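PDB 3PU5: extracellular solute-binding protein, which probably binds a small solute, perhaps a polyamine, outside the cytoplasmic membrane and delivers it to a transporter for uptake. Local coordinates for residues A[133-137]-A[138-142]; A[287-290]-A[291-295]; A[27-30]-A[31-35]; A[192-195]-A[196-199]; A[294-297]-A[298-301]. One frame throughout, in Å; residues are numbered along the deposited sequence.

Contact 1 of 5, residues A[133-137]-A[138-142]; sequences VERTV and AGEFG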
loop_
_atom_site.group_PDB
_atom_site.type_symbol
_atom_site.label_atom_id
_atom_site.label_comp_id
_atom_site.label_asym_id
_atom_site.label_seq_id
_atom_site.Cartn_x
_atom_site.Cartn_y
_atom_site.Cartn_z
ATOM N N VAL A 133 -15.755 -13.404 -6.985
ATOM C CA VAL A 133 -15.488 -14.027 -8.281
ATOM C C VAL A 133 -16.647 -14.909 -8.764
ATOM O O VAL A 133 -17.152 -14.739 -9.870
ATOM C CB VAL A 133 -14.185 -14.866 -8.255
ATOM C CG1 VAL A 133 -14.020 -15.643 -9.566
ATOM C CG2 VAL A 133 -12.985 -13.977 -7.994
ATOM N N GLU A 134 -17.071 -15.845 -7.929
ATOM C CA GLU A 134 -18.047 -16.837 -8.356
ATOM C C GLU A 134 -19.408 -16.211 -8.609
ATOM O O GLU A 134 -20.102 -16.607 -9.533
ATOM C CB GLU A 134 -18.159 -17.972 -7.337
ATOM C CG GLU A 134 -16.874 -18.756 -7.139
ATOM C CD GLU A 134 -16.327 -19.363 -8.426
ATOM O OE1 GLU A 134 -17.116 -19.651 -9.354
ATOM O OE2 GLU A 134 -15.093 -19.557 -8.505
ATOM N N ARG A 135 -19.794 -15.235 -7.792
ATOM C CA ARG A 135 -21.056 -14.537 -8.016
ATOM C C ARG A 135 -20.986 -13.663 -9.280
ATOM O O ARG A 135 -21.969 -13.547 -10.026
ATOM C CB ARG A 135 -21.484 -13.739 -6.774
ATOM C CG ARG A 135 -21.978 -14.626 -5.621
ATOM C CD ARG A 135 -22.396 -13.816 -4.389
ATOM N NE ARG A 135 -23.583 -12.996 -4.626
ATOM C CZ ARG A 135 -24.102 -12.148 -3.737
ATOM N NH1 ARG A 135 -23.538 -12.012 -2.542
ATOM N NH2 ARG A 135 -25.186 -11.440 -4.038
ATOM N N THR A 136 -19.827 -13.057 -9.532
ATOM C CA THR A 136 -19.653 -12.308 -10.780
ATOM C C THR A 136 -19.859 -13.218 -11.996
ATOM O O THR A 136 -20.622 -12.906 -12.906
ATOM C CB THR A 136 -18.257 -11.671 -10.866
ATOM O OG1 THR A 136 -18.136 -10.668 -9.853
ATOM C CG2 THR A 136 -18.039 -11.037 -12.245
ATOM N N VAL A 137 -19.160 -14.346 -11.994
ATOM C CA VAL A 137 -19.207 -15.320 -13.083
ATOM C C VAL A 137 -20.624 -15.909 -13.275
ATOM O O VAL A 137 -21.033 -16.213 -14.400
ATOM C CB VAL A 137 -18.141 -16.432 -12.836
ATOM C CG1 VAL A 137 -18.205 -17.518 -13.892
ATOM C CG2 VAL A 137 -16.741 -15.805 -12.769
ATOM N N ALA A 138 -21.376 -16.048 -12.186
ATOM C CA ALA A 138 -22.745 -16.570 -12.263
ATOM C C ALA A 138 -23.694 -15.523 -12.834
ATOM O O ALA A 138 -24.838 -15.829 -13.165
ATOM C CB ALA A 138 -23.239 -17.033 -10.891
ATOM N N GLY A 139 -23.214 -14.287 -12.929
ATOM C CA GLY A 139 -23.982 -13.212 -13.533
ATOM C C GLY A 139 -24.887 -12.496 -12.551
ATOM O O GLY A 139 -25.765 -11.731 -12.951
ATOM N N GLU A 140 -24.670 -12.737 -11.262
ATOM C CA GLU A 140 -25.516 -12.151 -10.226
ATOM C C GLU A 140 -25.424 -10.627 -10.108
ATOM O O GLU A 140 -26.347 -9.985 -9.608
ATOM C CB GLU A 140 -25.236 -12.803 -8.868
ATOM C CG GLU A 140 -25.485 -14.305 -8.841
ATOM C CD GLU A 140 -25.344 -14.879 -7.436
ATOM O OE1 GLU A 140 -25.376 -14.083 -6.470
ATOM O OE2 GLU A 140 -25.199 -16.116 -7.302
ATOM N N PHE A 141 -24.315 -10.045 -10.557
ATOM C CA PHE A 141 -24.168 -8.597 -10.509
ATOM C C PHE A 141 -24.400 -7.971 -11.886
ATOM O O PHE A 141 -24.159 -6.781 -12.078
ATOM C CB PHE A 141 -22.777 -8.201 -9.969
ATOM C CG PHE A 141 -22.385 -8.918 -8.695
ATOM C CD1 PHE A 141 -23.264 -8.975 -7.618
ATOM C CD2 PHE A 141 -21.140 -9.528 -8.575
ATOM C CE1 PHE A 141 -22.909 -9.630 -6.440
ATOM C CE2 PHE A 141 -20.773 -10.183 -7.400
ATOM C CZ PHE A 141 -21.658 -10.228 -6.328
ATOM N N GLY A 142 -24.864 -8.767 -12.848
ATOM C CA GLY A 142 -25.037 -8.263 -14.198
ATOM C C GLY A 142 -23.697 -7.831 -14.771
ATOM O O GLY A 142 -22.672 -8.450 -14.503
HETATM O O HOH W 1 -22.258 -10.639 -12.662
#
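Glu-134 accepts a backbone bond from Ala-138 (O to N 3.0 Å) near the C-terminal end of helix 129-138, which closes in a Schellman motif where Gly-139, with positive phi, breaks the helical run. The carboxylate of Glu-134 turns to other partners, a salt bridge with Arg-183 and a hydrogen bond with Tyr-167. Arg-135 carries most of the side-chain contact. Its carbonyl O receives Glu-140 N at 3.1 Å, while its NE forms a salt bridge with Glu-140 OE1 at 2.8 Å, the oxygen being met from above the carboxylate plane. A bend at chi3 (67°) turns the guanidinium so that one face lies against Phe-141 CE1; the two planes are 44° apart, so the groups do not stack flat. Nearer the backbone, Arg-135 CB touches Phe-141 CZ at 3.5 Å. A further salt bridge, from NH1 to Glu-131, leaves the arginine held by two carboxylates. Thr-136 brings OG1 in plane to the edge of the Phe-141 ring, 3.5 Å from CD2, although the hydroxyl is bonded to Phe-132 O. Its carbonyl O takes Gly-139 N (2.9 Å). Val-137 packs on Arg-183 and Met-184 of helix 174-184. Past the helix end, a water that also donates to Gly-142 O gives a hydrogen to Thr-136 O at 2.8 Å and accepts from Phe-141 N at 3.0 Å.

Contact 2 of 5, residues A[287-290]-A[291-295]; sequences SEKL and KHRLP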
loop_
_atom_site.group_PDB
_atom_site.type_symbol
_atom_site.label_atom_id
_atom_site.label_comp_id
_atom_site.label_asym_id
_atom_site.label_seq_id
_atom_site.Cartn_x
_atom_site.Cartn_y
_atom_site.Cartn_z
ATOM N N SER A 287 -8.977 4.808 17.009
ATOM C CA SER A 287 -10.176 5.508 17.422
ATOM C C SER A 287 -11.392 4.778 16.883
ATOM O O SER A 287 -11.280 3.827 16.101
ATOM C CB SER A 287 -10.177 6.920 16.841
ATOM O OG SER A 287 -10.572 6.882 15.473
ATOM N N GLU A 288 -12.555 5.270 17.281
ATOM C CA GLU A 288 -13.836 4.715 16.866
ATOM C C GLU A 288 -14.040 4.828 15.362
ATOM O O GLU A 288 -14.773 4.048 14.774
ATOM C CB GLU A 288 -14.978 5.438 17.589
ATOM C CG GLU A 288 -15.074 5.122 19.068
ATOM C CD GLU A 288 -15.658 3.744 19.333
ATOM O OE1 GLU A 288 -16.537 3.301 18.558
ATOM O OE2 GLU A 288 -15.243 3.105 20.324
ATOM N N LYS A 289 -13.389 5.808 14.742
ATOM C CA LYS A 289 -13.538 6.029 13.309
ATOM C C LYS A 289 -13.022 4.854 12.476
ATOM O O LYS A 289 -13.510 4.613 11.371
ATOM C CB LYS A 289 -12.841 7.327 12.891
ATOM C CG LYS A 289 -13.391 7.926 11.623
ATOM C CD LYS A 289 -13.122 9.426 11.551
ATOM C CE LYS A 289 -11.634 9.717 11.387
ATOM N NZ LYS A 289 -11.358 11.168 11.135
ATOM N N LEU A 290 -12.057 4.110 13.012
ATOM C CA LEU A 290 -11.381 3.079 12.224
ATOM C C LEU A 290 -11.348 1.701 12.878
ATOM O O LEU A 290 -11.223 0.681 12.198
ATOM C CB LEU A 290 -9.953 3.537 11.920
ATOM C CG LEU A 290 -9.905 4.712 10.950
ATOM C CD1 LEU A 290 -8.538 5.400 10.959
ATOM C CD2 LEU A 290 -10.264 4.228 9.560
ATOM N N LYS A 291 -11.437 1.697 14.204
ATOM C CA LYS A 291 -11.318 0.499 15.031
ATOM C C LYS A 291 -12.136 -0.679 14.501
ATOM O O LYS A 291 -11.685 -1.830 14.526
ATOM C CB LYS A 291 -11.781 0.858 16.445
ATOM C CG LYS A 291 -11.742 -0.235 17.471
ATOM C CD LYS A 291 -12.386 0.294 18.758
ATOM C CE LYS A 291 -11.988 -0.541 19.964
ATOM N NZ LYS A 291 -12.300 -1.981 19.747
ATOM N N HIS A 292 -13.336 -0.387 14.017
ATOM C CA HIS A 292 -14.265 -1.440 13.637
ATOM C C HIS A 292 -14.184 -1.869 12.169
ATOM O O HIS A 292 -14.790 -2.873 11.783
ATOM C CB HIS A 292 -15.701 -1.033 14.004
ATOM C CG HIS A 292 -15.858 -0.617 15.437
ATOM N ND1 HIS A 292 -15.672 -1.491 16.491
ATOM C CD2 HIS A 292 -16.163 0.579 15.992
ATOM C CE1 HIS A 292 -15.861 -0.850 17.630
ATOM N NE2 HIS A 292 -16.160 0.407 17.358
ATOM N N ARG A 293 -13.442 -1.135 11.348
ATOM C CA ARG A 293 -13.456 -1.422 9.911
ATOM C C ARG A 293 -12.090 -1.610 9.243
ATOM O O ARG A 293 -11.975 -2.345 8.258
ATOM C CB ARG A 293 -14.315 -0.395 9.153
ATOM C CG ARG A 293 -14.027 1.048 9.501
ATOM C CD ARG A 293 -15.081 1.970 8.914
ATOM N NE ARG A 293 -14.788 3.364 9.229
ATOM C CZ ARG A 293 -15.319 4.413 8.607
ATOM N NH1 ARG A 293 -16.181 4.238 7.616
ATOM N NH2 ARG A 293 -14.980 5.642 8.977
ATOM N N LEU A 294 -11.065 -0.946 9.761
ATOM C CA LEU A 294 -9.719 -1.149 9.261
ATOM C C LEU A 294 -9.357 -2.623 9.370
ATOM O O LEU A 294 -9.556 -3.233 10.418
ATOM C CB LEU A 294 -8.732 -0.326 10.072
ATOM C CG LEU A 294 -7.378 -0.131 9.402
ATOM C CD1 LEU A 294 -7.532 0.888 8.297
ATOM C CD2 LEU A 294 -6.356 0.328 10.428
ATOM N N PRO A 295 -8.825 -3.209 8.286
ATOM C CA PRO A 295 -8.466 -4.636 8.362
ATOM C C PRO A 295 -7.318 -4.842 9.348
ATOM O O PRO A 295 -6.415 -4.006 9.433
ATOM C CB PRO A 295 -7.998 -4.960 6.934
ATOM C CG PRO A 295 -7.509 -3.608 6.401
ATOM C CD PRO A 295 -8.523 -2.633 6.960
HETATM O O HOH W 2 -14.471 1.913 13.142
#
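Ser-287 O to Lys-291 N (2.9 Å) and Leu-290 O to Leu-294 N (2.9 Å) are two backbone bonds, each spanning four residues, that coil this loop without making a regular helix, and Arg-293 N joins Leu-290 O from above the carbonyl plane. An ST turn opens the segment, Ser-287 OG accepting from Lys-289 N. The chief side chain is Arg-293. With CG between its backbone N and carbonyl carbon (chi1 48°) and the chain extended as far as NE, it reaches back to Lys-289 O and grips that single oxygen with NE at 2.8 Å and NH2 at 3.0 Å, the oxygen lying close to the guanidinium plane, at its edge. Salt bridges to Glu-221 and Asp-222 of helix 214-223 fix the same group from beyond the loop, so one guanidinium links the turn, through Lys-289 O, to that helix, through the two acids. Towards the exposed side, His-292 points NE2 at Glu-288 OE1 (3.2 Å). The acceptor lies in the ring plane, yet it is approached from above its own carboxylate, the two planes being 55° apart. Leu-290 packs inward on Phe-218. One water bridges the two segments, giving a hydrogen to Glu-288 O and accepting one from His-292 N, each at 2.7 Å.

Contact 3 of 5, residues A[27-30]-A[31-35]; sequences EPFE and KQSGV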
loop_
_atom_site.group_PDB
_atom_site.type_symbol
_atom_site.label_atom_id
_atom_site.label_comp_id
_atom_site.label_asym_id
_atom_site.label_seq_id
_atom_site.Cartn_x
_atom_site.Cartn_y
_atom_site.Cartn_z
ATOM N N GLU A 27 7.257 17.122 12.116
ATOM C CA GLU A 27 7.123 18.185 13.117
ATOM C C GLU A 27 7.235 17.694 14.572
ATOM O O GLU A 27 8.021 18.239 15.344
ATOM C CB GLU A 27 5.854 19.014 12.887
ATOM C CG GLU A 27 5.969 19.996 11.715
ATOM C CD GLU A 27 4.625 20.591 11.291
ATOM O OE1 GLU A 27 3.613 20.340 11.975
ATOM O OE2 GLU A 27 4.576 21.315 10.271
ATOM N N PRO A 28 6.463 16.654 14.949
ATOM C CA PRO A 28 6.595 16.110 16.308
ATOM C C PRO A 28 8.010 15.642 16.631
ATOM O O PRO A 28 8.487 15.852 17.746
ATOM C CB PRO A 28 5.636 14.916 16.300
ATOM C CG PRO A 28 4.607 15.284 15.277
ATOM C CD PRO A 28 5.373 16.002 14.202
ATOM N N PHE A 29 8.672 15.017 15.665
ATOM C CA PHE A 29 10.036 14.551 15.866
ATOM C C PHE A 29 10.994 15.709 16.122
ATOM O O PHE A 29 11.840 15.632 17.014
ATOM C CB PHE A 29 10.521 13.758 14.656
ATOM C CG PHE A 29 11.950 13.307 14.767
ATOM C CD1 PHE A 29 12.293 12.271 15.619
ATOM C CD2 PHE A 29 12.949 13.926 14.025
ATOM C CE1 PHE A 29 13.615 11.856 15.729
ATOM C CE2 PHE A 29 14.255 13.517 14.121
ATOM C CZ PHE A 29 14.594 12.478 14.977
ATOM N N GLU A 30 10.876 16.764 15.317
ATOM C CA GLU A 30 11.705 17.952 15.480
ATOM C C GLU A 30 11.544 18.471 16.908
ATOM O O GLU A 30 12.515 18.816 17.574
ATOM C CB GLU A 30 11.279 19.055 14.503
ATOM C CG GLU A 30 11.596 18.819 13.028
ATOM C CD GLU A 30 11.320 20.062 12.165
ATOM O OE1 GLU A 30 10.421 20.853 12.524
ATOM O OE2 GLU A 30 12.009 20.261 11.139
ATOM N N LYS A 31 10.299 18.520 17.368
ATOM C CA LYS A 31 9.998 19.041 18.689
ATOM C C LYS A 31 10.664 18.225 19.780
ATOM O O LYS A 31 11.220 18.781 20.721
ATOM C CB LYS A 31 8.487 19.087 18.923
ATOM C CG LYS A 31 7.810 20.293 18.300
ATOM C CD LYS A 31 6.327 20.323 18.640
ATOM C CE LYS A 31 6.103 20.200 20.143
ATOM N NZ LYS A 31 4.652 20.225 20.499
ATOM N N GLN A 32 10.612 16.905 19.662
ATOM C CA GLN A 32 11.132 16.058 20.726
ATOM C C GLN A 32 12.638 15.887 20.665
ATOM O O GLN A 32 13.284 15.692 21.697
ATOM C CB GLN A 32 10.427 14.708 20.713
ATOM C CG GLN A 32 8.933 14.872 20.895
ATOM C CD GLN A 32 8.183 13.568 20.860
ATOM O OE1 GLN A 32 6.954 13.553 20.729
ATOM N NE2 GLN A 32 8.915 12.456 20.967
ATOM N N SER A 33 13.204 15.993 19.466
ATOM C CA SER A 33 14.611 15.662 19.268
ATOM C C SER A 33 15.494 16.886 19.069
ATOM O O SER A 33 16.710 16.812 19.255
ATOM C CB SER A 33 14.770 14.755 18.049
ATOM O OG SER A 33 14.629 15.509 16.852
ATOM N N GLY A 34 14.885 17.996 18.663
ATOM C CA GLY A 34 15.639 19.175 18.270
ATOM C C GLY A 34 16.291 19.044 16.899
ATOM O O GLY A 34 17.079 19.898 16.486
ATOM N N VAL A 35 15.963 17.968 16.189
ATOM C CA VAL A 35 16.545 17.715 14.882
ATOM C C VAL A 35 15.599 18.222 13.812
ATOM O O VAL A 35 14.443 17.817 13.750
ATOM C CB VAL A 35 16.805 16.218 14.662
ATOM C CG1 VAL A 35 17.203 15.948 13.215
ATOM C CG2 VAL A 35 17.885 15.724 15.626
#
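Phe-29 lies with one ring face against Ser-33, at the C-terminal end of the helix in the beta-alpha-beta unit formed by strand 7-12, helix 15-33 and strand 36-41. Ser-33 CB makes a CH-pi contact 4.0 Å from the ring centroid and 17° off its normal, and OG lies above the same face, shifted to the rim near CE2. The ring is brought there by CG standing anti to the backbone N (chi1 177°). Beyond it, Val-35 CB meets CE2 obliquely at 3.8 Å, and Phe-258 of helix 252-262 packs edge-to-face with the ring, closing the helix end against its neighbour. The serine hydroxyl works twice: it donates to Phe-29 O at 2.8 Å, from above the carbonyl plane, and accepts from Val-35 N at 2.9 Å in an ST turn. Phe-29 O also takes Ser-33 N, and so has two donors from one residue. Gly-34, at positive phi, ends the helical run while its N still reaches Glu-30 O at 2.7 Å. Glu-30 runs alongside the outgoing chain and bonds Val-37 N through OE2. Its CA-H points at Val-35 O, 3.2 Å from CA to O, and its CG lies 3.1 Å from that oxygen.

Contact 4 of 5, residues A[192-195]-A[196-199]; sequences FTAF and NDPV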
loop_
_atom_site.group_PDB
_atom_site.type_symbol
_atom_site.label_atom_id
_atom_site.label_comp_id
_atom_site.label_asym_id
_atom_site.label_seq_id
_atom_site.Cartn_x
_atom_site.Cartn_y
_atom_site.Cartn_z
ATOM N N PHE A 192 -10.451 0.043 -14.542
ATOM C CA PHE A 192 -10.204 1.413 -14.128
ATOM C C PHE A 192 -8.720 1.745 -14.026
ATOM O O PHE A 192 -7.887 0.869 -13.815
ATOM C CB PHE A 192 -10.951 1.743 -12.827
ATOM C CG PHE A 192 -10.454 0.990 -11.619
ATOM C CD1 PHE A 192 -9.379 1.462 -10.891
ATOM C CD2 PHE A 192 -11.089 -0.173 -11.194
ATOM C CE1 PHE A 192 -8.925 0.777 -9.765
ATOM C CE2 PHE A 192 -10.647 -0.854 -10.079
ATOM C CZ PHE A 192 -9.564 -0.383 -9.363
ATOM N N THR A 193 -8.406 3.028 -14.167
ATOM C CA THR A 193 -7.032 3.459 -14.332
ATOM C C THR A 193 -6.554 4.416 -13.239
ATOM O O THR A 193 -5.411 4.852 -13.267
ATOM C CB THR A 193 -6.844 4.164 -15.689
ATOM O OG1 THR A 193 -7.723 5.289 -15.752
ATOM C CG2 THR A 193 -7.148 3.227 -16.844
ATOM N N ALA A 194 -7.417 4.761 -12.289
ATOM C CA ALA A 194 -6.997 5.635 -11.194
ATOM C C ALA A 194 -7.512 5.161 -9.831
ATOM O O ALA A 194 -8.554 4.508 -9.743
ATOM C CB ALA A 194 -7.429 7.067 -11.455
ATOM N N PHE A 195 -6.776 5.501 -8.776
ATOM C CA PHE A 195 -7.123 5.105 -7.405
ATOM C C PHE A 195 -8.513 5.558 -6.948
ATOM O O PHE A 195 -9.174 4.876 -6.164
ATOM C CB PHE A 195 -6.063 5.620 -6.434
ATOM C CG PHE A 195 -4.769 4.865 -6.504
ATOM C CD1 PHE A 195 -4.718 3.518 -6.170
ATOM C CD2 PHE A 195 -3.602 5.496 -6.903
ATOM C CE1 PHE A 195 -3.524 2.818 -6.234
ATOM C CE2 PHE A 195 -2.403 4.800 -6.969
ATOM C CZ PHE A 195 -2.364 3.463 -6.633
ATOM N N ASN A 196 -8.952 6.706 -7.446
ATOM C CA ASN A 196 -10.231 7.283 -7.048
ATOM C C ASN A 196 -11.406 6.663 -7.808
ATOM O O ASN A 196 -12.563 6.917 -7.487
ATOM C CB ASN A 196 -10.188 8.803 -7.257
ATOM C CG ASN A 196 -11.429 9.505 -6.753
ATOM O OD1 ASN A 196 -11.818 9.370 -5.589
ATOM N ND2 ASN A 196 -12.054 10.285 -7.630
ATOM N N ASP A 197 -11.103 5.827 -8.798
ATOM C CA ASP A 197 -12.134 5.263 -9.669
ATOM C C ASP A 197 -13.201 4.391 -8.968
ATOM O O ASP A 197 -14.390 4.546 -9.232
ATOM C CB ASP A 197 -11.503 4.511 -10.857
ATOM C CG ASP A 197 -10.928 5.452 -11.921
ATOM O OD1 ASP A 197 -11.208 6.660 -11.858
ATOM O OD2 ASP A 197 -10.201 4.981 -12.828
ATOM N N PRO A 198 -12.790 3.450 -8.097
ATOM C CA PRO A 198 -13.862 2.676 -7.451
ATOM C C PRO A 198 -14.925 3.538 -6.752
ATOM O O PRO A 198 -16.120 3.279 -6.897
ATOM C CB PRO A 198 -13.105 1.822 -6.428
ATOM C CG PRO A 198 -11.768 1.583 -7.081
ATOM C CD PRO A 198 -11.454 2.892 -7.812
ATOM N N VAL A 199 -14.509 4.557 -6.011
ATOM C CA VAL A 199 -15.480 5.392 -5.313
ATOM C C VAL A 199 -16.414 6.108 -6.304
ATOM O O VAL A 199 -17.644 6.075 -6.150
ATOM C CB VAL A 199 -14.783 6.365 -4.340
ATOM C CG1 VAL A 199 -15.667 7.570 -4.029
ATOM C CG2 VAL A 199 -14.403 5.627 -3.061
HETATM O O HOH W 3 -11.545 4.823 -4.844
#
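Thr-193 and Ala-194 both offer their backbone N-H to the carboxylate of Asp-197, in the connection that leads from strand 188-192 through a type I beta turn, Ala-194 to Asp-197, into helix 197-204. Among the hydrogen bonds, OD2 of Asp-197 is the shared acceptor: Thr-193 N lies 3.0 Å away, nearly on the axis of the C-O bond, and Ala-194 N lies 2.8 Å away, well above the carboxylate plane. Asp-197 N returns a bond to Ala-194 O at 3.0 Å, so this residue is fastened through both its main chain and its side chain. Two N-H donors on one oxygen would probably favour the ionised form of the acid. A water adds a further link, giving to Phe-195 O and accepting from Val-199 N.

The apolar contacts centre on Phe-192. A chi1 of 67° tucks the ring over the Phe-192 main chain, where it lies beside the turn and presents a face to Pro-198. Pro-198 CD makes a CH-pi contact 4.0 Å from the ring centroid, 17° off the normal. The ring and the Asp-197 carboxylate run antiparallel alongside one another, their planes almost perpendicular (85°). Trp-213, at the end of strand 209-213, touches Phe-192 and Pro-198 and meets Phe-195 edge-to-face. Tight packing accompanies the polar cluster: Phe-192 CB is 3.4 Å from Asp-197 CB and 3.3 Å from OD2, while Pro-198 CG lies 3.7 Å from Phe-192 CZ.

Contact 5 of 5, residues A[294-297]-A[298-301]; sequences LPSI and DSVQ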
loop_
_atom_site.group_PDB
_atom_site.type_symbol
_atom_site.label_atom_id
_atom_site.label_comp_id
_atom_site.label_asym_id
_atom_site.label_seq_id
_atom_site.Cartn_x
_atom_site.Cartn_y
_atom_site.Cartn_z
ATOM N N LEU A 294 -11.065 -0.946 9.761
ATOM C CA LEU A 294 -9.719 -1.149 9.261
ATOM C C LEU A 294 -9.357 -2.623 9.370
ATOM O O LEU A 294 -9.556 -3.233 10.418
ATOM C CB LEU A 294 -8.732 -0.326 10.072
ATOM C CG LEU A 294 -7.378 -0.131 9.402
ATOM C CD1 LEU A 294 -7.532 0.888 8.297
ATOM C CD2 LEU A 294 -6.356 0.328 10.428
ATOM N N PRO A 295 -8.825 -3.209 8.286
ATOM C CA PRO A 295 -8.466 -4.636 8.362
ATOM C C PRO A 295 -7.318 -4.842 9.348
ATOM O O PRO A 295 -6.415 -4.006 9.433
ATOM C CB PRO A 295 -7.998 -4.960 6.934
ATOM C CG PRO A 295 -7.509 -3.608 6.401
ATOM C CD PRO A 295 -8.523 -2.633 6.960
ATOM N N SER A 296 -7.365 -5.951 10.078
ATOM C CA SER A 296 -6.387 -6.253 11.114
ATOM C C SER A 296 -4.967 -6.357 10.562
ATOM O O SER A 296 -4.740 -6.914 9.491
ATOM C CB SER A 296 -6.758 -7.569 11.809
ATOM O OG SER A 296 -5.784 -7.904 12.776
ATOM N N ILE A 297 -4.014 -5.841 11.327
ATOM C CA ILE A 297 -2.611 -5.876 10.953
ATOM C C ILE A 297 -2.165 -7.318 10.713
ATOM O O ILE A 297 -1.317 -7.582 9.852
ATOM C CB ILE A 297 -1.730 -5.191 12.033
ATOM C CG1 ILE A 297 -0.277 -5.045 11.571
ATOM C CG2 ILE A 297 -1.806 -5.940 13.367
ATOM C CD1 ILE A 297 0.580 -4.244 12.557
ATOM N N ASP A 298 -2.767 -8.251 11.448
ATOM C CA ASP A 298 -2.389 -9.656 11.356
ATOM C C ASP A 298 -2.996 -10.360 10.157
ATOM O O ASP A 298 -2.474 -11.368 9.710
ATOM C CB ASP A 298 -2.800 -10.396 12.634
ATOM C CG ASP A 298 -2.182 -9.789 13.872
ATOM O OD1 ASP A 298 -2.917 -9.553 14.859
ATOM O OD2 ASP A 298 -0.959 -9.525 13.841
ATOM N N SER A 299 -4.097 -9.829 9.637
ATOM C CA SER A 299 -4.844 -10.507 8.586
ATOM C C SER A 299 -4.452 -10.112 7.156
ATOM O O SER A 299 -4.668 -10.886 6.219
ATOM C CB SER A 299 -6.345 -10.272 8.775
ATOM O OG SER A 299 -6.675 -8.920 8.487
ATOM N N VAL A 300 -3.904 -8.913 6.971
ATOM C CA VAL A 300 -3.670 -8.418 5.608
ATOM C C VAL A 300 -2.561 -9.202 4.916
ATOM O O VAL A 300 -1.635 -9.679 5.564
ATOM C CB VAL A 300 -3.367 -6.890 5.552
ATOM C CG1 VAL A 300 -4.563 -6.081 6.062
ATOM C CG2 VAL A 300 -2.103 -6.542 6.335
ATOM N N GLN A 301 -2.668 -9.327 3.596
ATOM C CA GLN A 301 -1.721 -10.101 2.806
ATOM C C GLN A 301 -0.850 -9.183 1.963
ATOM O O GLN A 301 -1.354 -8.276 1.290
ATOM C CB GLN A 301 -2.462 -11.076 1.883
ATOM C CG GLN A 301 -3.357 -12.054 2.620
ATOM C CD GLN A 301 -2.573 -13.035 3.468
ATOM O OE1 GLN A 301 -1.744 -13.786 2.958
ATOM N NE2 GLN A 301 -2.833 -13.034 4.776
HETATM O O HOH W 4 -9.114 -8.040 9.520
#
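A tight turn in the long loop between helix 265-275 and helix 305-322 folds Ser-299 back onto Ser-296. Ser-296 O is its central acceptor: Ser-299 N and Ser-299 OG, each 3.0 Å away, reach it from the same face of the carbonyl plane, and Val-300 N adds a weak bond at 3.3 Å. The hydroxyl can do this because a chi1 near +70° swings OG back over the backbone of Ser-299 and inward across the turn. A water donates to the same OG and accepts from Ser-296 N, 2.8 Å from each, and so bridges the two sides. At the bend, Ser-296 OG weakly receives Asp-298 N. The apolar part is small: Val-300 CG1 lies 3.7 Å from Pro-295 CB, the side chains crossing at a slant, and both residues touch Ser-112 of strand 111-117. Outside the turn, Lys-96 NZ is hydrogen-bonded to Ile-297 O and Val-300 O, with a weak bond to Asp-298 O. Carbonyl groups grouped in this way would stabilise the ammonium charge. Since Ser-296 O is gripped by the main chain and the hydroxyl of Ser-299 together, the turn draws on both, with the water as a further bridge.

Contacts 1, 3 and 4 occur at helix ends, whereas contacts 2 and 5 share Leu-294 and Pro-295 in the loop before helix 305-322. Contact 2 is a surface contact dominated by charged side chains; the others are partly buried and set an apolar group beside a polar one. An aromatic ring takes part in contacts 1, 3 and 4: a face receives a serine in 3 and a proline in 4, while in 1 an arginine lies across the ring. Contact 5 depends on serines and water. Helix 214-223 is touched by contacts 2, 4 and 5. Contacts 1 and 3, with centres about 53 Å apart, lie on opposite sides of the chain's centre; contact 5 is nearest to it.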